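Local coordinates for protein trans-4-hydroxy-L-proline dehydratase (Clostridioides difficile 70-100-2010, PDB 6VXC) that is a glycyl radical enzyme that dehydrates trans-4-hydroxy-L-proline to (S)-1-pyrroline-5-carboxylate in the anaerobic breakdown of hydroxyproline, at residues Met471-Ile476 with Asn641-Glu646. Numbering follows the deposited sequence.
Sequences MNIPKI and NAYYNE
With chi1 at -175°, Tyr643 sends its ring out from helix 630-647, CG trans to the backbone N, while Ile473 holds CG1 beside its own N and extends through chi2 172° to bring CD1 over that ring. The methyl lies 4.2 Å from the ring centroid of Tyr643, only 10° off the normal: a CH-pi contact, the two side chains crossing nearly at a right angle. Isoleucine suits this place because its long branch ends in a slim methyl that can settle on the middle of a flat aromatic face. At the far end of the ring, Met471 CB comes within 4.0 Å of Tyr643 OH, and Met471 CG lies obliquely 4.4 Å from Tyr643 CE1. Flexible, unbranched methionine can graze the ring thus and still bend away at chi2 and chi3; its side chain also packs on Ile521 of helix 506-538.

The phenol hydroxyl is hydrogen-bonded to Ile570 O, on the strand next to 463-472 in the three-stranded parallel sheet, so tyrosine combines an apolar ring with a polar end that ties its helix to this sheet. Between Met471 and Ile473, strand turns into helix at the N-cap Asn472, whose short side chain lets OD1 reach back to accept from Lys475 N at 3.2 Å. Across the two segments the contact is dispersive, while the bond to Ile570 O satisfies the buried hydroxyl.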
# COMPACT_ATOMS: atom_id res chain seq x y z
N MET A 471 2.39 7.15 12.39
CA MET A 471 2.59 7.75 13.70
C MET A 471 4.02 8.26 13.78
O MET A 471 4.97 7.49 13.59
CB MET A 471 2.31 6.73 14.81
CG MET A 471 2.37 7.30 16.24
SD MET A 471 1.15 8.56 16.57
CE MET A 471 -0.38 7.71 16.20
N ASN A 472 4.18 9.54 14.12
CA ASN A 472 5.47 10.24 14.08
C ASN A 472 6.18 9.99 15.42
O ASN A 472 6.14 10.81 16.34
CB ASN A 472 5.24 11.73 13.81
CG ASN A 472 6.52 12.50 13.46
OD1 ASN A 472 7.64 12.03 13.73
ND2 ASN A 472 6.36 13.70 12.90
N ILE A 473 6.81 8.82 15.55
CA ILE A 473 7.42 8.45 16.83
C ILE A 473 8.50 9.44 17.23
O ILE A 473 8.56 9.82 18.41
CB ILE A 473 7.89 7.00 16.80
CG1 ILE A 473 6.73 6.09 16.44
CG2 ILE A 473 8.46 6.60 18.14
CD1 ILE A 473 7.14 4.67 16.21
N PRO A 474 9.40 9.87 16.34
CA PRO A 474 10.41 10.87 16.75
C PRO A 474 9.80 12.16 17.28
O PRO A 474 10.33 12.74 18.23
CB PRO A 474 11.20 11.09 15.45
CG PRO A 474 11.02 9.80 14.66
CD PRO A 474 9.60 9.39 14.96
N LYS A 475 8.72 12.65 16.68
CA LYS A 475 8.12 13.87 17.20
C LYS A 475 7.44 13.65 18.55
O LYS A 475 7.31 14.60 19.32
CB LYS A 475 7.13 14.45 16.20
CG LYS A 475 6.72 15.90 16.49
CD LYS A 475 6.01 16.53 15.30
CE LYS A 475 5.56 17.97 15.57
NZ LYS A 475 6.69 18.93 15.49
N ILE A 476 7.06 12.42 18.87
CA ILE A 476 6.59 12.15 20.22
C ILE A 476 7.72 12.36 21.23
O ILE A 476 7.50 12.88 22.32
CB ILE A 476 5.98 10.74 20.31
CG1 ILE A 476 4.68 10.71 19.47
CG2 ILE A 476 5.74 10.32 21.77
CD1 ILE A 476 4.03 9.34 19.38
N ASN A 641 9.08 -2.33 21.75
CA ASN A 641 8.17 -2.99 22.68
C ASN A 641 7.14 -2.02 23.25
O ASN A 641 5.97 -2.38 23.42
CB ASN A 641 8.96 -3.64 23.81
CG ASN A 641 9.77 -4.82 23.32
OD1 ASN A 641 9.44 -5.41 22.31
ND2 ASN A 641 10.84 -5.16 24.04
N ALA A 642 7.56 -0.79 23.56
CA ALA A 642 6.61 0.19 24.07
C ALA A 642 5.53 0.47 23.04
O ALA A 642 4.34 0.56 23.38
CB ALA A 642 7.32 1.48 24.46
N TYR A 643 5.93 0.63 21.78
CA TYR A 643 4.98 0.87 20.70
C TYR A 643 4.05 -0.32 20.50
O TYR A 643 2.82 -0.17 20.47
CB TYR A 643 5.74 1.18 19.41
CG TYR A 643 4.87 1.56 18.24
CD1 TYR A 643 4.07 2.70 18.29
CD2 TYR A 643 4.88 0.82 17.06
CE1 TYR A 643 3.30 3.08 17.21
CE2 TYR A 643 4.09 1.19 15.98
CZ TYR A 643 3.30 2.32 16.06
OH TYR A 643 2.52 2.72 15.00
N TYR A 644 4.62 -1.52 20.40
CA TYR A 644 3.83 -2.74 20.32
C TYR A 644 2.85 -2.83 21.48
O TYR A 644 1.67 -3.12 21.29
CB TYR A 644 4.76 -3.95 20.31
CG TYR A 644 4.09 -5.27 20.55
CD1 TYR A 644 3.50 -5.96 19.50
CD2 TYR A 644 4.05 -5.84 21.82
CE1 TYR A 644 2.88 -7.17 19.71
CE2 TYR A 644 3.41 -7.06 22.04
CZ TYR A 644 2.83 -7.72 20.96
OH TYR A 644 2.20 -8.91 21.12
N ASN A 645 3.33 -2.59 22.70
CA ASN A 645 2.49 -2.75 23.89
C ASN A 645 1.39 -1.70 23.96
O ASN A 645 0.28 -2.01 24.41
CB ASN A 645 3.35 -2.67 25.16
CG ASN A 645 4.14 -3.94 25.43
OD1 ASN A 645 3.69 -5.04 25.13
ND2 ASN A 645 5.31 -3.79 26.02
N GLU A 646 1.67 -0.48 23.51
CA GLU A 646 0.68 0.58 23.59
C GLU A 646 -0.48 0.38 22.62
O GLU A 646 -1.62 0.75 22.92
CB GLU A 646 1.35 1.92 23.34
CG GLU A 646 0.47 3.11 23.57
CD GLU A 646 -0.04 3.17 24.98
OE1 GLU A 646 0.78 3.07 25.92
OE2 GLU A 646 -1.27 3.30 25.13